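Local coordinates for putative exported protein (Bordetella pertussis, PDB 2DVZ) that binds glutamate and probably serves as the periplasmic solute receptor of a tripartite tricarboxylate-type transport system, at residues Y77-A82 with L245-G250; A20-V25 with V53-G58; A211-W216 with P227-A232; M164-D169 with A232-L237; R38-R43 with P270-A275. All blocks are in the same frame, centred on the assembly; numbering follows the deposited sequence.

Contact 1. Residues Y77-A82 with L245-G250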
# COMPACT_ATOMS: atom_id res chain seq x y z
N TYR A 77 -4.88 -17.58 14.46
CA TYR A 77 -6.27 -17.15 14.26
C TYR A 77 -6.45 -15.62 14.35
O TYR A 77 -7.56 -15.10 14.24
CB TYR A 77 -7.17 -17.86 15.28
CG TYR A 77 -7.20 -19.35 15.05
CD1 TYR A 77 -7.92 -19.88 13.99
CD2 TYR A 77 -6.49 -20.22 15.89
CE1 TYR A 77 -7.94 -21.22 13.76
CE2 TYR A 77 -6.50 -21.59 15.67
CZ TYR A 77 -7.24 -22.08 14.60
OH TYR A 77 -7.27 -23.44 14.35
N THR A 78 -5.35 -14.89 14.55
CA THR A 78 -5.39 -13.46 14.34
C THR A 78 -4.20 -13.09 13.48
O THR A 78 -3.05 -13.16 13.91
CB THR A 78 -5.37 -12.66 15.67
OG1 THR A 78 -6.43 -13.15 16.55
CG2 THR A 78 -5.51 -11.18 15.39
N LEU A 79 -4.50 -12.70 12.25
CA LEU A 79 -3.46 -12.37 11.27
C LEU A 79 -3.63 -10.93 10.84
O LEU A 79 -4.59 -10.27 11.25
CB LEU A 79 -3.58 -13.32 10.06
CG LEU A 79 -3.59 -14.82 10.38
CD1 LEU A 79 -3.86 -15.53 9.12
CD2 LEU A 79 -2.29 -15.30 10.93
N SER A 80 -2.71 -10.44 10.04
CA SER A 80 -2.77 -9.05 9.59
C SER A 80 -2.14 -8.90 8.21
O SER A 80 -1.45 -9.82 7.72
CB SER A 80 -2.13 -8.08 10.62
OG SER A 80 -0.72 -8.27 10.73
N ILE A 81 -2.43 -7.76 7.56
CA ILE A 81 -1.92 -7.45 6.23
C ILE A 81 -0.71 -6.54 6.33
O ILE A 81 -0.83 -5.42 6.84
CB ILE A 81 -3.00 -6.80 5.32
CG1 ILE A 81 -4.25 -7.68 5.27
CG2 ILE A 81 -2.47 -6.63 3.87
CD1 ILE A 81 -3.99 -9.11 4.73
N ALA A 82 0.45 -7.03 5.86
CA ALA A 82 1.67 -6.22 5.81
C ALA A 82 1.52 -5.23 4.69
O ALA A 82 0.98 -5.56 3.62
CB ALA A 82 2.92 -7.08 5.58
N LEU A 245 0.87 -11.24 4.03
CA LEU A 245 0.20 -11.81 5.17
C LEU A 245 1.21 -12.00 6.30
O LEU A 245 2.31 -12.47 6.08
CB LEU A 245 -0.51 -13.11 4.77
CG LEU A 245 -1.49 -13.70 5.80
CD1 LEU A 245 -2.72 -12.80 6.17
CD2 LEU A 245 -1.96 -15.02 5.29
N LEU A 246 0.81 -11.62 7.51
CA LEU A 246 1.66 -11.66 8.70
C LEU A 246 0.94 -12.42 9.77
O LEU A 246 -0.30 -12.33 9.91
CB LEU A 246 1.90 -10.23 9.22
CG LEU A 246 2.64 -9.26 8.29
CD1 LEU A 246 2.65 -7.83 8.89
CD2 LEU A 246 4.10 -9.75 7.88
N ALA A 247 1.71 -13.17 10.53
CA ALA A 247 1.26 -13.72 11.81
C ALA A 247 2.14 -13.16 12.95
O ALA A 247 3.28 -12.68 12.71
CB ALA A 247 1.31 -15.26 11.77
N PRO A 248 1.63 -13.23 14.20
CA PRO A 248 2.50 -12.82 15.30
C PRO A 248 3.76 -13.67 15.35
O PRO A 248 3.77 -14.85 14.95
CB PRO A 248 1.63 -13.02 16.56
CG PRO A 248 0.18 -13.09 16.04
CD PRO A 248 0.31 -13.70 14.67
N LYS A 249 4.84 -13.07 15.82
CA LYS A 249 6.08 -13.82 16.07
C LYS A 249 5.79 -15.05 16.99
O LYS A 249 5.11 -14.95 18.02
CB LYS A 249 7.14 -12.90 16.68
CG LYS A 249 8.54 -13.54 16.88
CD LYS A 249 9.46 -13.44 15.62
CE LYS A 249 10.97 -13.24 16.05
NZ LYS A 249 11.19 -12.28 17.27
N GLY A 250 6.29 -16.22 16.60
CA GLY A 250 6.12 -17.42 17.42
C GLY A 250 5.01 -18.32 16.94
O GLY A 250 4.87 -19.44 17.44
O HOH W 1 -0.23 -10.43 12.11

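Contact 2. Residues A20-V25 with V53-G58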
# COMPACT_ATOMS: atom_id res chain seq x y z
N ALA A 20 -12.78 -19.80 12.53
CA ALA A 20 -12.53 -18.54 11.82
C ALA A 20 -11.19 -17.89 12.16
O ALA A 20 -10.74 -17.89 13.32
CB ALA A 20 -13.66 -17.52 12.08
N ILE A 21 -10.59 -17.31 11.12
CA ILE A 21 -9.34 -16.57 11.24
C ILE A 21 -9.67 -15.08 11.04
O ILE A 21 -10.34 -14.72 10.08
CB ILE A 21 -8.32 -17.03 10.18
CG1 ILE A 21 -8.03 -18.52 10.32
CG2 ILE A 21 -7.06 -16.21 10.26
CD1 ILE A 21 -7.84 -19.21 9.01
N ARG A 22 -9.23 -14.26 11.99
CA ARG A 22 -9.38 -12.83 11.92
C ARG A 22 -8.20 -12.33 11.08
O ARG A 22 -7.05 -12.77 11.23
CB ARG A 22 -9.35 -12.21 13.33
CG ARG A 22 -10.51 -12.64 14.26
CD ARG A 22 -10.28 -12.26 15.76
NE ARG A 22 -9.97 -10.84 15.92
CZ ARG A 22 -9.07 -10.35 16.77
NH1 ARG A 22 -8.37 -11.16 17.58
NH2 ARG A 22 -8.85 -9.03 16.81
N VAL A 23 -8.51 -11.41 10.16
CA VAL A 23 -7.48 -10.76 9.37
C VAL A 23 -7.64 -9.27 9.56
O VAL A 23 -8.64 -8.68 9.18
CB VAL A 23 -7.55 -11.14 7.88
CG1 VAL A 23 -6.36 -10.43 7.08
CG2 VAL A 23 -7.47 -12.68 7.71
N ILE A 24 -6.64 -8.67 10.17
CA ILE A 24 -6.64 -7.26 10.44
C ILE A 24 -6.02 -6.49 9.28
O ILE A 24 -4.85 -6.68 8.91
CB ILE A 24 -5.91 -6.93 11.79
CG1 ILE A 24 -6.62 -7.60 13.00
CG2 ILE A 24 -5.82 -5.42 12.03
CD1 ILE A 24 -5.73 -7.51 14.35
N VAL A 25 -6.83 -5.58 8.75
CA VAL A 25 -6.40 -4.61 7.75
C VAL A 25 -6.16 -3.26 8.46
O VAL A 25 -7.11 -2.62 8.94
CB VAL A 25 -7.43 -4.55 6.57
CG1 VAL A 25 -7.20 -3.35 5.64
CG2 VAL A 25 -7.37 -5.84 5.81
N VAL A 53 -12.00 -13.53 8.34
CA VAL A 53 -12.88 -12.40 8.52
C VAL A 53 -12.05 -11.13 8.64
O VAL A 53 -11.25 -10.98 9.55
CB VAL A 53 -13.85 -12.63 9.72
CG1 VAL A 53 -14.82 -11.48 9.89
CG2 VAL A 53 -14.63 -13.90 9.48
N VAL A 54 -12.23 -10.23 7.68
CA VAL A 54 -11.49 -8.97 7.62
C VAL A 54 -12.03 -7.99 8.66
O VAL A 54 -13.24 -7.78 8.80
CB VAL A 54 -11.52 -8.36 6.19
CG1 VAL A 54 -10.93 -6.96 6.14
CG2 VAL A 54 -10.80 -9.27 5.18
N GLU A 55 -11.09 -7.39 9.38
CA GLU A 55 -11.35 -6.36 10.37
C GLU A 55 -10.57 -5.14 9.91
O GLU A 55 -9.36 -5.21 9.76
CB GLU A 55 -10.78 -6.78 11.74
CG GLU A 55 -11.74 -7.56 12.57
CD GLU A 55 -11.09 -8.21 13.80
OE1 GLU A 55 -10.16 -7.63 14.41
OE2 GLU A 55 -11.55 -9.30 14.16
N ASN A 56 -11.26 -4.03 9.71
CA ASN A 56 -10.56 -2.83 9.35
C ASN A 56 -10.25 -2.05 10.61
O ASN A 56 -11.16 -1.71 11.37
CB ASN A 56 -11.37 -2.00 8.34
CG ASN A 56 -11.49 -2.69 6.96
OD1 ASN A 56 -12.46 -3.43 6.68
ND2 ASN A 56 -10.53 -2.43 6.10
N LYS A 57 -8.96 -1.80 10.84
CA LYS A 57 -8.49 -1.01 11.98
C LYS A 57 -7.58 0.13 11.51
O LYS A 57 -6.37 0.10 11.71
CB LYS A 57 -7.74 -1.89 13.00
CG LYS A 57 -8.49 -3.13 13.50
CD LYS A 57 -9.58 -2.75 14.48
CE LYS A 57 -10.63 -3.88 14.64
NZ LYS A 57 -9.99 -5.21 15.04
N GLY A 58 -8.17 1.16 10.91
CA GLY A 58 -7.35 2.23 10.41
C GLY A 58 -6.99 3.25 11.46
O GLY A 58 -7.50 3.20 12.58

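Contact 3. Residues A211-W216 with P227-A232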
# COMPACT_ATOMS: atom_id res chain seq x y z
N ALA A 211 -4.64 9.95 -14.02
CA ALA A 211 -3.34 9.51 -13.53
C ALA A 211 -2.20 10.20 -14.29
O ALA A 211 -2.20 10.24 -15.54
CB ALA A 211 -3.24 8.01 -13.65
N MSE A 212 -1.24 10.73 -13.55
CA MSE A 212 -0.13 11.43 -14.17
C MSE A 212 1.08 10.56 -14.42
O MSE A 212 1.79 10.73 -15.42
CB MSE A 212 0.26 12.69 -13.37
CG MSE A 212 -0.80 13.79 -13.42
SE MSE A 212 -1.12 14.61 -15.20
CE MSE A 212 -2.48 13.41 -15.89
N ALA A 213 1.34 9.65 -13.47
CA ALA A 213 2.43 8.67 -13.54
C ALA A 213 2.10 7.51 -12.61
O ALA A 213 1.34 7.66 -11.67
CB ALA A 213 3.76 9.29 -13.14
N ILE A 214 2.67 6.34 -12.87
CA ILE A 214 2.52 5.17 -12.00
C ILE A 214 3.93 4.77 -11.57
O ILE A 214 4.90 5.04 -12.31
CB ILE A 214 1.78 3.94 -12.67
CG1 ILE A 214 2.47 3.46 -13.95
CG2 ILE A 214 0.31 4.23 -12.91
CD1 ILE A 214 2.01 2.06 -14.41
N ALA A 215 4.05 4.18 -10.38
CA ALA A 215 5.33 3.59 -9.96
C ALA A 215 5.33 2.05 -10.23
O ALA A 215 4.64 1.29 -9.59
CB ALA A 215 5.67 3.93 -8.52
N TRP A 216 6.07 1.64 -11.24
CA TRP A 216 5.98 0.29 -11.79
C TRP A 216 7.12 0.14 -12.80
O TRP A 216 7.63 1.15 -13.32
CB TRP A 216 4.62 0.09 -12.46
CG TRP A 216 4.17 -1.33 -12.59
CD1 TRP A 216 3.89 -2.00 -13.77
CD2 TRP A 216 3.93 -2.27 -11.53
NE1 TRP A 216 3.48 -3.29 -13.50
CE2 TRP A 216 3.50 -3.48 -12.13
CE3 TRP A 216 4.02 -2.21 -10.13
CZ2 TRP A 216 3.17 -4.62 -11.38
CZ3 TRP A 216 3.73 -3.34 -9.38
CH2 TRP A 216 3.29 -4.53 -10.01
N PRO A 227 2.43 7.11 -18.21
CA PRO A 227 3.84 6.71 -18.12
C PRO A 227 4.25 6.30 -16.71
O PRO A 227 3.63 6.72 -15.75
CB PRO A 227 4.60 8.04 -18.44
CG PRO A 227 3.67 9.09 -17.89
CD PRO A 227 2.29 8.59 -18.32
N THR A 228 5.34 5.55 -16.60
CA THR A 228 5.96 5.32 -15.30
C THR A 228 6.75 6.57 -14.89
O THR A 228 6.96 7.50 -15.72
CB THR A 228 6.88 4.10 -15.32
OG1 THR A 228 8.13 4.44 -15.96
CG2 THR A 228 6.22 3.00 -16.07
N PHE A 229 7.19 6.59 -13.62
CA PHE A 229 8.00 7.69 -13.13
C PHE A 229 9.36 7.72 -13.80
O PHE A 229 9.98 8.80 -13.88
CB PHE A 229 8.18 7.60 -11.60
CG PHE A 229 7.02 8.20 -10.84
CD1 PHE A 229 6.91 9.59 -10.68
CD2 PHE A 229 6.04 7.38 -10.28
CE1 PHE A 229 5.82 10.14 -9.95
CE2 PHE A 229 4.95 7.92 -9.58
CZ PHE A 229 4.85 9.30 -9.42
N ALA A 230 9.84 6.55 -14.25
CA ALA A 230 11.06 6.45 -15.03
C ALA A 230 10.86 7.05 -16.45
O ALA A 230 11.71 7.81 -16.95
CB ALA A 230 11.54 4.99 -15.09
N ASP A 231 9.72 6.76 -17.07
CA ASP A 231 9.36 7.45 -18.32
C ASP A 231 9.28 8.96 -18.12
O ASP A 231 9.76 9.69 -18.98
CB ASP A 231 8.02 6.96 -18.85
CG ASP A 231 8.04 5.51 -19.26
OD1 ASP A 231 9.10 5.03 -19.78
OD2 ASP A 231 6.97 4.87 -19.11
N ALA A 232 8.67 9.43 -17.01
CA ALA A 232 8.57 10.87 -16.71
C ALA A 232 9.90 11.56 -16.43
O ALA A 232 9.98 12.80 -16.37
CB ALA A 232 7.64 11.11 -15.56

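Contact 4. Residues M164-D169 with A232-L237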
# COMPACT_ATOMS: atom_id res chain seq x y z
N MSE A 164 10.41 16.80 -3.16
CA MSE A 164 11.85 16.96 -3.12
C MSE A 164 12.53 16.76 -4.49
O MSE A 164 13.46 17.50 -4.86
CB MSE A 164 12.40 15.99 -2.05
CG MSE A 164 13.92 16.10 -1.77
SE MSE A 164 14.39 17.88 -1.08
CE MSE A 164 13.59 17.76 0.74
N ALA A 165 12.08 15.76 -5.23
CA ALA A 165 12.73 15.37 -6.48
C ALA A 165 12.35 16.31 -7.61
O ALA A 165 13.15 16.51 -8.53
CB ALA A 165 12.38 13.94 -6.86
N THR A 166 11.14 16.85 -7.56
CA THR A 166 10.63 17.67 -8.65
C THR A 166 10.75 19.13 -8.28
O THR A 166 10.56 19.97 -9.13
CB THR A 166 9.14 17.33 -9.04
OG1 THR A 166 8.27 17.57 -7.93
CG2 THR A 166 8.97 15.88 -9.47
N GLY A 167 11.08 19.47 -7.05
CA GLY A 167 11.12 20.89 -6.68
C GLY A 167 9.73 21.52 -6.71
O GLY A 167 9.53 22.62 -7.24
N THR A 168 8.75 20.81 -6.15
CA THR A 168 7.42 21.34 -6.04
C THR A 168 7.04 21.49 -4.57
O THR A 168 7.75 20.97 -3.69
CB THR A 168 6.40 20.50 -6.85
OG1 THR A 168 6.51 19.14 -6.45
CG2 THR A 168 6.66 20.61 -8.40
N ASP A 169 5.96 22.23 -4.32
CA ASP A 169 5.49 22.57 -2.97
C ASP A 169 4.00 22.42 -3.03
O ASP A 169 3.30 23.17 -3.70
CB ASP A 169 5.91 24.00 -2.59
CG ASP A 169 5.28 24.52 -1.29
OD1 ASP A 169 4.40 23.87 -0.66
OD2 ASP A 169 5.67 25.64 -0.88
N ALA A 232 8.67 9.43 -17.01
CA ALA A 232 8.57 10.87 -16.71
C ALA A 232 9.90 11.56 -16.43
O ALA A 232 9.98 12.80 -16.37
CB ALA A 232 7.64 11.11 -15.56
N GLY A 233 10.94 10.77 -16.24
CA GLY A 233 12.32 11.28 -16.02
C GLY A 233 12.69 11.39 -14.55
O GLY A 233 13.63 12.07 -14.23
N PHE A 234 11.93 10.72 -13.69
CA PHE A 234 12.21 10.62 -12.26
C PHE A 234 12.30 9.19 -11.76
O PHE A 234 11.47 8.80 -10.97
CB PHE A 234 11.16 11.44 -11.46
CG PHE A 234 11.18 12.89 -11.82
CD1 PHE A 234 12.04 13.77 -11.18
CD2 PHE A 234 10.39 13.37 -12.88
CE1 PHE A 234 12.10 15.15 -11.56
CE2 PHE A 234 10.43 14.72 -13.27
CZ PHE A 234 11.29 15.62 -12.60
N PRO A 235 13.32 8.41 -12.23
CA PRO A 235 13.42 7.01 -11.84
C PRO A 235 13.54 6.74 -10.32
O PRO A 235 13.18 5.66 -9.87
CB PRO A 235 14.67 6.49 -12.61
CG PRO A 235 15.46 7.73 -12.97
CD PRO A 235 14.42 8.81 -13.15
N VAL A 236 14.01 7.70 -9.53
CA VAL A 236 14.09 7.52 -8.06
C VAL A 236 12.70 7.34 -7.49
O VAL A 236 12.53 6.70 -6.45
CB VAL A 236 14.85 8.72 -7.31
CG1 VAL A 236 13.97 9.96 -7.16
CG2 VAL A 236 15.33 8.32 -5.89
N LEU A 237 11.70 7.89 -8.18
CA LEU A 237 10.33 7.84 -7.70
C LEU A 237 9.60 6.56 -8.14
O LEU A 237 8.51 6.30 -7.69
CB LEU A 237 9.57 9.10 -8.14
CG LEU A 237 10.10 10.47 -7.65
CD1 LEU A 237 9.21 11.60 -8.19
CD2 LEU A 237 10.24 10.59 -6.09

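Contact 5. Residues R38-R43 with P270-A275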
# COMPACT_ATOMS: atom_id res chain seq x y z
N ARG A 38 -9.37 -8.51 0.87
CA ARG A 38 -10.66 -9.20 0.70
C ARG A 38 -10.63 -10.15 -0.49
O ARG A 38 -11.13 -11.28 -0.40
CB ARG A 38 -11.82 -8.22 0.61
CG ARG A 38 -11.90 -7.29 1.80
CD ARG A 38 -13.19 -6.46 1.89
NE ARG A 38 -13.22 -5.74 3.17
CZ ARG A 38 -13.99 -6.09 4.21
NH1 ARG A 38 -14.80 -7.16 4.11
NH2 ARG A 38 -13.93 -5.38 5.36
N LEU A 39 -9.98 -9.73 -1.57
CA LEU A 39 -9.87 -10.58 -2.75
C LEU A 39 -9.14 -11.87 -2.44
O LEU A 39 -9.65 -12.96 -2.74
CB LEU A 39 -9.16 -9.84 -3.92
CG LEU A 39 -8.79 -10.65 -5.18
CD1 LEU A 39 -10.02 -10.93 -5.95
CD2 LEU A 39 -7.76 -9.88 -6.05
N VAL A 40 -7.94 -11.75 -1.86
CA VAL A 40 -7.11 -12.93 -1.60
C VAL A 40 -7.60 -13.84 -0.45
O VAL A 40 -7.65 -15.05 -0.64
CB VAL A 40 -5.62 -12.60 -1.47
CG1 VAL A 40 -4.83 -13.89 -1.29
CG2 VAL A 40 -5.12 -11.77 -2.72
N THR A 41 -7.99 -13.27 0.69
CA THR A 41 -8.50 -14.07 1.83
C THR A 41 -9.85 -14.76 1.52
O THR A 41 -10.10 -15.87 1.99
CB THR A 41 -8.58 -13.25 3.18
OG1 THR A 41 -9.52 -12.16 3.09
CG2 THR A 41 -7.20 -12.71 3.61
N GLN A 42 -10.71 -14.11 0.75
CA GLN A 42 -11.94 -14.76 0.25
C GLN A 42 -11.70 -16.10 -0.42
O GLN A 42 -12.43 -17.05 -0.17
CB GLN A 42 -12.66 -13.87 -0.77
CG GLN A 42 -13.55 -12.82 -0.12
CD GLN A 42 -14.63 -13.47 0.70
OE1 GLN A 42 -14.49 -13.67 1.93
NE2 GLN A 42 -15.72 -13.86 0.02
N ARG A 43 -10.70 -16.13 -1.31
CA ARG A 43 -10.35 -17.31 -2.05
C ARG A 43 -9.51 -18.29 -1.20
O ARG A 43 -9.68 -19.49 -1.33
CB ARG A 43 -9.65 -16.91 -3.36
CG ARG A 43 -9.28 -18.06 -4.30
CD ARG A 43 -10.51 -18.85 -4.77
NE ARG A 43 -10.12 -20.07 -5.52
CZ ARG A 43 -9.69 -21.20 -4.99
NH1 ARG A 43 -9.55 -21.31 -3.67
NH2 ARG A 43 -9.37 -22.21 -5.77
N PRO A 270 -7.73 -18.04 -11.54
CA PRO A 270 -7.69 -17.16 -12.71
C PRO A 270 -8.46 -15.85 -12.49
O PRO A 270 -8.08 -14.84 -13.06
CB PRO A 270 -8.34 -18.01 -13.83
CG PRO A 270 -8.23 -19.46 -13.34
CD PRO A 270 -8.40 -19.33 -11.85
N LYS A 271 -9.50 -15.90 -11.68
CA LYS A 271 -10.27 -14.71 -11.31
C LYS A 271 -9.47 -13.75 -10.40
O LYS A 271 -9.62 -12.52 -10.49
CB LYS A 271 -11.60 -15.11 -10.68
CG LYS A 271 -12.37 -16.15 -11.54
CD LYS A 271 -13.85 -15.84 -11.69
CE LYS A 271 -14.67 -16.70 -10.73
NZ LYS A 271 -15.90 -15.96 -10.31
N VAL A 272 -8.60 -14.32 -9.56
CA VAL A 272 -7.75 -13.51 -8.67
C VAL A 272 -6.60 -12.90 -9.48
O VAL A 272 -6.33 -11.73 -9.33
CB VAL A 272 -7.20 -14.32 -7.43
CG1 VAL A 272 -6.11 -13.54 -6.70
CG2 VAL A 272 -8.34 -14.67 -6.47
N ILE A 273 -5.97 -13.71 -10.34
CA ILE A 273 -5.00 -13.22 -11.31
C ILE A 273 -5.55 -12.02 -12.12
O ILE A 273 -4.89 -10.98 -12.17
CB ILE A 273 -4.51 -14.34 -12.23
CG1 ILE A 273 -3.55 -15.26 -11.48
CG2 ILE A 273 -3.80 -13.78 -13.50
CD1 ILE A 273 -3.25 -16.54 -12.26
N LYS A 274 -6.74 -12.15 -12.70
CA LYS A 274 -7.40 -11.07 -13.46
C LYS A 274 -7.63 -9.79 -12.62
O LYS A 274 -7.25 -8.69 -13.01
CB LYS A 274 -8.74 -11.56 -14.05
CG LYS A 274 -9.42 -10.55 -14.94
CD LYS A 274 -10.54 -11.14 -15.75
CE LYS A 274 -11.50 -10.06 -16.28
NZ LYS A 274 -10.82 -8.92 -17.00
N ALA A 275 -8.28 -9.94 -11.48
CA ALA A 275 -8.48 -8.84 -10.58
C ALA A 275 -7.18 -8.10 -10.24
O ALA A 275 -7.15 -6.87 -10.28
CB ALA A 275 -9.23 -9.32 -9.29

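Contact 1. Residues Y77-A82 with L245-G250
The flat groups here are peptide units, and those of S80 and L246 are joined by two bonds: S80 N donates to L246 O (3.1 Å) and L246 N to S80 O (2.9 Å). The short strand segments run at 138° to each other. Carbon packs against other carbonyl oxygens too, as P248 CD does at 3.5 Å from T78 O; proline, lacking an N-H, cannot carry the bonding further. S80 and L246 are thus the hydrogen-bonded pair of an antiparallel ladder in the receptor's mixed sheet, and I81 and L245 the adjoining non-hydrogen-bonded pair. On the S80 and L246 face, the leucine side chain presses on A82, its CD1 3.4 Å from A82 CB; alanine's single methyl takes this tight contact. A chi1 of 68° leaves S80 OG against L246 CB and 2.6 Å from a water that also makes a weak bond to L246 O. On the I81 and L245 face, L245 CD1 crosses to L79 CB at 4.0 Å. Branched I81 brings its CD1 to L245 CD1 at 4.2 Å and also touches T33, a glutamate-site residue, close to Y243 of the same site.

Contact 2. Residues A20-V25 with V53-G58
A carboxylate held by two basic side chains stands on the R22, I24 and E55 face of this strand pair: E55 is gripped by R22 and by K57, two residues on, just past the end of the strand. R22 comes side-on, NE to E55 OE2 at 2.8 Å and NH2 to E55 OE1 at 3.1 Å, both nearly straight, with the guanidinium and carboxylate planes only 22° apart. A bend at chi3 (53°) folds the arginine so that it can lay both nitrogens along the acid's syn side. K57 NZ meets E55 OE1 on the anti side, well out of the carboxylate plane; the modelled 2.5 Å is doubtfully short. The lysine has a second acid partner in E68. Beneath this network runs a parallel ladder in which R22, V23, I24 and V25 pair with V53, V54, E55 and N56. Its bonds pass alternately between the strands, from V53 N to I21 O through to K57 N and V25 O (2.8 Å). This is the sheet half of the beta-alpha-beta unit whose helix 32-48 packs on the V23, V25 and V54 face. Beta-branched valines suit that face: V25 CG2 meets V54 CG1 at 3.7 Å, and V25 also touches T33 of the glutamate site. N56 shares the face, its amide tied to R38, D34 and F27 O, while V25 CG1 packs beside ND2. With R22 on both oxygens and K57 on OE1, E55 probably stays ionised, and its charge probably offsets the closeness of R22 NH2 and K57 NZ, 4.4 Å apart.

Contact 3. Residues A211-W216 with P227-A232
An ST motif at T228 shapes the turn that brings the loop after strand 210-215 back against that strand, where a single backbone bridge joins I214 to T228. I214 N donates to P227 O at 3.1 Å, and F229 N returns a weak bond to I214 O. Within the turn, T228 OG1 takes the N-H of D231 (T228 OG1 to D231 N 3.0 Å) while D231 OD2 takes the N-H of T228. Threonine suits the place because, with chi1 at 78°, its hydroxyl turns back to the following peptides, while CB and CG2 rest on W216 O, each at 3.6 Å. F229 carries the apolar part. Its ring lies flat under A213, whose CB sits over the centre of one face, 3.8 Å from the centroid and 6° off the ring normal, a textbook CH-pi contact. A215 CA and N lie at the ring's edge, and A215 CB is 3.9 Å from F229 CD2. Small residues let the strand come this close to a phenyl group. P227 lays its ring carbon CG 3.5 Å from the carbonyl O of selenomethionine M212. M212 and A213 together face V119 as a classic beta bulge, an irregularity in the strand beside the returning loop. Around the contact, F229 packs on V119 of strand 106-121 and on M158 and F162 of helix 154-166, while F130 of helix 130-138 covers A213.

Contact 4. Residues M164-D169 with A232-L237
T166 and F234 make the close part of this contact. The methyl CG2 of T166 stands over one face of the F234 ring, 3.9 Å from the centroid and 14° off the normal, shifted toward the rim; the two side chains cross at about a right angle. A threonine can serve two partners at once here. Its chi1 of 62° turns OG1 back along the helix, where it bonds to F162 O one turn earlier and accepts from T168 OG1 at 2.8 Å, while CG2 is turned to the aromatic ring. The carbonyl O of A165 comes obliquely to F234 CE1 at 3.5 Å. Beside it the packing slackens toward solvent. A165 CB, a small hub on a partly exposed residue, is 4.0 Å from L237 CD2 and 4.3 Å from V236 CG1, and V236 is itself exposed. The last turn of helix 154-166, which G167 ends with positive phi, and a 3-10 segment 235-237, set by the bond from L237 N to F234 O, thus meet mainly through side chains, with the backbone O of A165 as the exception. In the fold, L134 of helix 130-138 touches both T166 and F234, and L237 leans back on S161 and F162 of helix 154-166 and on F229, so the loop that leads to strand 241-248 is packed against two helices.

Contact 5. Residues R38-R43 with P270-A275
L39 and V272 interlock where helix 32-48, the crossover helix of a beta-alpha-beta unit, lies antiparallel to helix 270-279; over segments 38-43 and 270-275 the axes are 10.5 Å apart at 174°. V272 is the bump. Its two methyl groups enter a shallow hollow formed on the other helix by L39, V40 and R43. CG1 reaches L39 CD2 at 4.1 Å and lies near V40 CG2, while V272 CG2 comes to R43 CB, also at 4.1 Å. A beta-branched valine suits the position because its two short arms fill a groove between side chains one turn apart. L39 is the answering bump. Its CG is anti to the backbone N (chi1 172°), which sends the forked end across to helix 270-279, over the V272 and A275 side; small A275 gives the branch a shallow seat. R43 contributes its aliphatic stem to the wall, bent at chi2 (61°) so that its charged end runs on past V272 to D269 OD2, just before helix 270-279. There R43 NE makes a salt bridge; D269 also accepts from K271 N, which links the arginine to the first turn of the partner helix. At the seat of A275 the fit is tightest, with L39 CD2 3.6 Å and L39 CD1 3.8 Å from A275 CB.

From the N terminus, contact 2 opens at 20-25, and contact 5 opens at 38-43 before contact 2 closes at 53-58, so these two cross. Contact 1 starts at 77-82, inside the span of contact 5. Contact 4 then opens at 164-169, and contact 3 runs within it, from 211-216 to 227-232, sharing A232. Contact 1 closes at 245-250 and contact 5 at 270-275, so contact 3 nests in contact 4, contact 4 in contact 1, contact 1 in contact 5. Contacts 1 and 2 share neighbouring strands of the sheet, and contact 5 adjoins contact 2 through helix 32-48. On the other side of the chain's centre from contacts 1 and 2, contacts 3 and 4 tie the loop before strand 241-248 to strand 210-215 and helix 154-166.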